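Local coordinates for nitroreductase family protein (Sphingopyxis sp., PDB 7DP1) that reduces nitro groups of dinitroaniline herbicides as an FMN- and NADPH-dependent nitroreductase, at residues A[33-44]-A[157-168]. The protein carries 1 engineered substitution. Residues are numbered along the deposited sequence; the frame is centred on the assembly and turned at random.
Sequences LLARIFEIAQRA and WLQSVMLLLVEH
A41 is the knob of this helix pair: its CB drops among W157, S160, V161 and L164, with V161 CG2 at 3.6 Å. So small a residue lets the backbones close to 5.3 Å between the CA atoms of A41 and S160. One turn back, I37 and L164 lie alongside, pointing opposite ways, with I37 CG2 3.6 Å from L164 CB, while L164 CD1 reaches the backbone at I37 O and A41 N. I37 CG1 stands anti to the carbonyl carbon (chi1 -76°) and the chain runs on extended, so that I37 CD1 reaches across to L165 CD2 at 3.5 Å. F38 presents its ring edge, through CE1, to V161 CG1.

At the far end the H168 ring rests against L33 CD1 and the outer atoms of I37. H168 ND1 donates to L164 O at 2.8 Å, nearly straight (166°) and in the ring plane, which fixes the turn of the ring where the helix 148-167 runs out. With an alanine here, L164 O would probably lose this side-chain donor and a gap would open beside L33 and I37.

At the other end a single water joins the helices, donating to F38 O and Q42 OE1 and accepting from W157 NE1 at 2.8 Å, in the plane of the indole. The Q42 amide is set by W53 and Q51, and W53 also stacks on W157.

Strand 136-143 backs the pair, with L138 packing on F38 and W157. S160 OG bonds to M156 O and reaches Q159 of the second subunit, so the helix 148-167 also lines the dimer interface. The segments 33-41 and 157-167 run at 136° to each other in a largely apolar crossing, A41 as a knob in a four-residue hole, against the central antiparallel sheet of the dimeric nitroreductase fold, with A44 leading into the FMN-binding loop at P45, S46 and G47.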
loop_
_atom_site.group_PDB
_atom_site.type_symbol
_atom_site.label_atom_id
_atom_site.label_comp_id
_atom_site.label_asym_id
_atom_site.label_seq_id
_atom_site.Cartn_x
_atom_site.Cartn_y
_atom_site.Cartn_z
ATOM N N LEU A 33 0.845 11.309 -20.384
ATOM C CA LEU A 33 1.561 10.207 -19.754
ATOM C C LEU A 33 0.990 9.918 -18.361
ATOM O O LEU A 33 0.788 8.760 -17.999
ATOM C CB LEU A 33 3.055 10.494 -19.659
ATOM C CG LEU A 33 3.855 9.336 -19.057
ATOM C CD1 LEU A 33 3.605 8.062 -19.851
ATOM C CD2 LEU A 33 5.324 9.672 -19.022
ATOM N N LEU A 34 0.751 10.968 -17.576
ATOM C CA LEU A 34 0.174 10.802 -16.237
ATOM C C LEU A 34 -1.140 10.058 -16.327
ATOM O O LEU A 34 -1.417 9.146 -15.535
ATOM C CB LEU A 34 -0.042 12.144 -15.545
ATOM C CG LEU A 34 1.118 12.761 -14.766
ATOM C CD1 LEU A 34 0.637 13.976 -13.980
ATOM C CD2 LEU A 34 1.692 11.713 -13.824
ATOM N N ALA A 35 -1.954 10.451 -17.300
ATOM C CA ALA A 35 -3.242 9.793 -17.518
ATOM C C ALA A 35 -3.017 8.326 -17.824
ATOM O O ALA A 35 -3.736 7.496 -17.303
ATOM C CB ALA A 35 -4.013 10.429 -18.645
ATOM N N ARG A 36 -2.037 8.033 -18.684
ATOM C CA ARG A 36 -1.719 6.645 -18.993
ATOM C C ARG A 36 -1.169 5.897 -17.747
ATOM O O ARG A 36 -1.368 4.669 -17.619
ATOM C CB ARG A 36 -0.767 6.488 -20.171
ATOM C CG ARG A 36 -1.501 6.710 -21.495
ATOM C CD ARG A 36 -0.586 6.615 -22.678
ATOM N NE ARG A 36 0.723 7.225 -22.496
ATOM C CZ ARG A 36 1.054 8.401 -23.010
ATOM N NH1 ARG A 36 0.167 9.088 -23.712
ATOM N NH2 ARG A 36 2.273 8.874 -22.841
ATOM N N ILE A 37 -0.448 6.576 -16.850
ATOM C CA ILE A 37 0.026 5.871 -15.678
ATOM C C ILE A 37 -1.166 5.485 -14.767
ATOM O O ILE A 37 -1.216 4.373 -14.222
ATOM C CB ILE A 37 1.120 6.711 -14.968
ATOM C CG1 ILE A 37 2.396 6.579 -15.794
ATOM C CG2 ILE A 37 1.316 6.263 -13.520
ATOM C CD1 ILE A 37 3.591 7.379 -15.356
ATOM N N PHE A 38 -2.127 6.385 -14.624
ATOM C CA PHE A 38 -3.270 6.145 -13.760
ATOM C C PHE A 38 -4.234 5.014 -14.215
ATOM O O PHE A 38 -4.761 4.312 -13.354
ATOM C CB PHE A 38 -4.032 7.463 -13.593
ATOM C CG PHE A 38 -3.269 8.526 -12.819
ATOM C CD1 PHE A 38 -2.360 8.188 -11.817
ATOM C CD2 PHE A 38 -3.473 9.868 -13.098
ATOM C CE1 PHE A 38 -1.687 9.191 -11.101
ATOM C CE2 PHE A 38 -2.815 10.872 -12.394
ATOM C CZ PHE A 38 -1.925 10.547 -11.399
ATOM N N GLU A 39 -4.463 4.797 -15.525
ATOM C CA GLU A 39 -5.366 3.677 -15.923
ATOM C C GLU A 39 -4.751 2.350 -15.554
ATOM O O GLU A 39 -5.470 1.421 -15.182
ATOM C CB GLU A 39 -5.720 3.606 -17.413
ATOM C CG GLU A 39 -6.262 4.832 -17.966
ATOM C CD GLU A 39 -5.131 5.518 -18.614
ATOM O OE1 GLU A 39 -4.003 5.172 -18.206
ATOM O OE2 GLU A 39 -5.285 6.393 -19.498
ATOM N N ILE A 40 -3.424 2.247 -15.678
ATOM C CA ILE A 40 -2.732 0.998 -15.321
ATOM C C ILE A 40 -2.680 0.813 -13.812
ATOM O O ILE A 40 -2.878 -0.300 -13.313
ATOM C CB ILE A 40 -1.298 0.954 -15.868
ATOM C CG1 ILE A 40 -1.273 1.241 -17.376
ATOM C CG2 ILE A 40 -0.699 -0.408 -15.599
ATOM C CD1 ILE A 40 0.118 1.267 -17.963
ATOM N N ALA A 41 -2.432 1.895 -13.074
ATOM C CA ALA A 41 -2.391 1.822 -11.608
ATOM C C ALA A 41 -3.734 1.386 -11.027
ATOM O O ALA A 41 -3.805 0.827 -9.945
ATOM C CB ALA A 41 -1.988 3.174 -11.014
ATOM N N GLN A 42 -4.810 1.657 -11.756
ATOM C CA GLN A 42 -6.136 1.286 -11.286
ATOM C C GLN A 42 -6.247 -0.243 -11.208
ATOM O O GLN A 42 -7.142 -0.763 -10.552
ATOM C CB GLN A 42 -7.223 1.865 -12.198
ATOM C CG GLN A 42 -8.642 1.888 -11.583
ATOM C CD GLN A 42 -8.765 2.848 -10.382
ATOM O OE1 GLN A 42 -7.957 3.781 -10.216
ATOM N NE2 GLN A 42 -9.787 2.619 -9.539
ATOM N N ARG A 43 -5.328 -0.964 -11.851
ATOM C CA ARG A 43 -5.346 -2.436 -11.752
ATOM C C ARG A 43 -4.838 -2.920 -10.408
ATOM O O ARG A 43 -4.747 -4.121 -10.170
ATOM C CB ARG A 43 -4.504 -3.088 -12.852
ATOM C CG ARG A 43 -4.962 -2.727 -14.281
ATOM C CD ARG A 43 -6.445 -3.014 -14.512
ATOM N NE ARG A 43 -6.813 -4.384 -14.164
ATOM C CZ ARG A 43 -7.996 -4.930 -14.420
ATOM N NH1 ARG A 43 -8.906 -4.247 -15.101
ATOM N NH2 ARG A 43 -8.247 -6.182 -14.042
ATOM N N ALA A 44 -4.502 -1.992 -9.524
ATOM C CA ALA A 44 -4.155 -2.384 -8.164
ATOM C C ALA A 44 -5.329 -3.110 -7.531
ATOM O O ALA A 44 -6.498 -2.818 -7.840
ATOM C CB ALA A 44 -3.759 -1.153 -7.308
ATOM N N TRP A 157 -2.358 1.042 -4.269
ATOM C CA TRP A 157 -2.487 1.930 -5.446
ATOM C C TRP A 157 -1.318 2.888 -5.579
ATOM O O TRP A 157 -0.713 3.016 -6.644
ATOM C CB TRP A 157 -3.773 2.729 -5.381
ATOM C CG TRP A 157 -3.954 3.675 -6.531
ATOM C CD1 TRP A 157 -4.411 3.358 -7.773
ATOM C CD2 TRP A 157 -3.717 5.103 -6.544
ATOM N NE1 TRP A 157 -4.485 4.489 -8.560
ATOM C CE2 TRP A 157 -4.059 5.571 -7.837
ATOM C CE3 TRP A 157 -3.238 6.019 -5.602
ATOM C CZ2 TRP A 157 -3.947 6.935 -8.220
ATOM C CZ3 TRP A 157 -3.118 7.372 -5.981
ATOM C CH2 TRP A 157 -3.470 7.809 -7.284
ATOM N N LEU A 158 -0.999 3.567 -4.485
ATOM C CA LEU A 158 0.076 4.545 -4.498
ATOM C C LEU A 158 1.398 3.948 -4.945
ATOM O O LEU A 158 2.112 4.540 -5.752
ATOM C CB LEU A 158 0.248 5.173 -3.101
ATOM C CG LEU A 158 1.174 6.386 -3.148
ATOM C CD1 LEU A 158 0.545 7.499 -4.006
ATOM C CD2 LEU A 158 1.492 6.885 -1.754
ATOM N N GLN A 159 1.764 2.785 -4.388
ATOM C CA GLN A 159 2.991 2.126 -4.835
ATOM C C GLN A 159 2.908 1.739 -6.317
ATOM O O GLN A 159 3.905 1.753 -7.030
ATOM C CB GLN A 159 3.288 0.880 -3.982
ATOM C CG GLN A 159 4.471 0.033 -4.464
ATOM C CD GLN A 159 5.822 0.696 -4.217
ATOM O OE1 GLN A 159 5.934 1.938 -4.110
ATOM N NE2 GLN A 159 6.861 -0.122 -4.129
ATOM N N SER A 160 1.726 1.367 -6.789
ATOM C CA SER A 160 1.591 1.134 -8.234
ATOM C C SER A 160 1.978 2.385 -9.018
ATOM O O SER A 160 2.764 2.321 -9.990
ATOM C CB SER A 160 0.167 0.706 -8.577
ATOM O OG SER A 160 -0.134 -0.516 -7.920
ATOM N N VAL A 161 1.458 3.536 -8.592
ATOM C CA VAL A 161 1.775 4.781 -9.304
ATOM C C VAL A 161 3.272 5.094 -9.278
ATOM O O VAL A 161 3.886 5.393 -10.302
ATOM C CB VAL A 161 0.963 5.941 -8.704
ATOM C CG1 VAL A 161 1.370 7.285 -9.322
ATOM C CG2 VAL A 161 -0.531 5.650 -8.906
ATOM N N MET A 162 3.870 4.988 -8.100
ATOM C CA MET A 162 5.271 5.335 -7.939
ATOM C C MET A 162 6.177 4.448 -8.806
ATOM O O MET A 162 7.153 4.910 -9.390
ATOM C CB MET A 162 5.647 5.220 -6.463
ATOM C CG MET A 162 4.988 6.310 -5.611
ATOM S SD MET A 162 5.633 6.256 -3.940
ATOM C CE MET A 162 4.641 4.937 -3.266
ATOM N N LEU A 163 5.855 3.160 -8.883
ATOM C CA LEU A 163 6.625 2.268 -9.746
ATOM C C LEU A 163 6.436 2.574 -11.224
ATOM O O LEU A 163 7.401 2.541 -11.978
ATOM C CB LEU A 163 6.248 0.819 -9.470
ATOM C CG LEU A 163 6.702 0.356 -8.084
ATOM C CD1 LEU A 163 6.239 -1.056 -7.820
ATOM C CD2 LEU A 163 8.217 0.455 -8.031
ATOM N N LEU A 164 5.202 2.887 -11.632
ATOM C CA LEU A 164 4.937 3.227 -13.035
ATOM C C LEU A 164 5.671 4.494 -13.470
ATOM O O LEU A 164 6.099 4.617 -14.623
ATOM C CB LEU A 164 3.437 3.416 -13.263
ATOM C CG LEU A 164 2.656 2.102 -13.257
ATOM C CD1 LEU A 164 1.135 2.322 -13.050
ATOM C CD2 LEU A 164 2.927 1.338 -14.528
ATOM N N LEU A 165 5.795 5.442 -12.547
ATOM C CA LEU A 165 6.506 6.680 -12.830
ATOM C C LEU A 165 7.953 6.386 -13.163
ATOM O O LEU A 165 8.472 6.816 -14.191
ATOM C CB LEU A 165 6.422 7.627 -11.630
ATOM C CG LEU A 165 5.063 8.294 -11.399
ATOM C CD1 LEU A 165 5.075 9.071 -10.088
ATOM C CD2 LEU A 165 4.719 9.220 -12.578
ATOM N N VAL A 166 8.592 5.630 -12.274
ATOM C CA VAL A 166 9.986 5.224 -12.423
ATOM C C VAL A 166 10.207 4.529 -13.751
ATOM O O VAL A 166 11.176 4.828 -14.481
ATOM C CB VAL A 166 10.404 4.290 -11.272
ATOM C CG1 VAL A 166 11.659 3.514 -11.623
ATOM C CG2 VAL A 166 10.596 5.096 -9.989
ATOM N N GLU A 167 9.298 3.615 -14.069
ATOM C CA GLU A 167 9.325 2.898 -15.345
ATOM C C GLU A 167 9.278 3.853 -16.535
ATOM O O GLU A 167 9.878 3.579 -17.577
ATOM C CB GLU A 167 8.153 1.918 -15.434
ATOM C CG GLU A 167 8.123 1.079 -16.709
ATOM C CD GLU A 167 6.862 0.236 -16.830
ATOM O OE1 GLU A 167 5.759 0.798 -16.676
ATOM O OE2 GLU A 167 6.971 -0.984 -17.092
ATOM N N HIS A 168 8.563 4.965 -16.394
ATOM C CA HIS A 168 8.448 5.891 -17.520
ATOM C C HIS A 168 9.389 7.091 -17.396
ATOM O O HIS A 168 9.231 8.085 -18.095
ATOM C CB HIS A 168 7.007 6.373 -17.686
ATOM C CG HIS A 168 6.058 5.314 -18.162
ATOM N ND1 HIS A 168 5.437 4.427 -17.307
ATOM C CD2 HIS A 168 5.623 5.003 -19.409
ATOM C CE1 HIS A 168 4.655 3.619 -18.006
ATOM N NE2 HIS A 168 4.754 3.944 -19.282
HETATM O O HOH W 1 -5.785 5.003 -11.038
#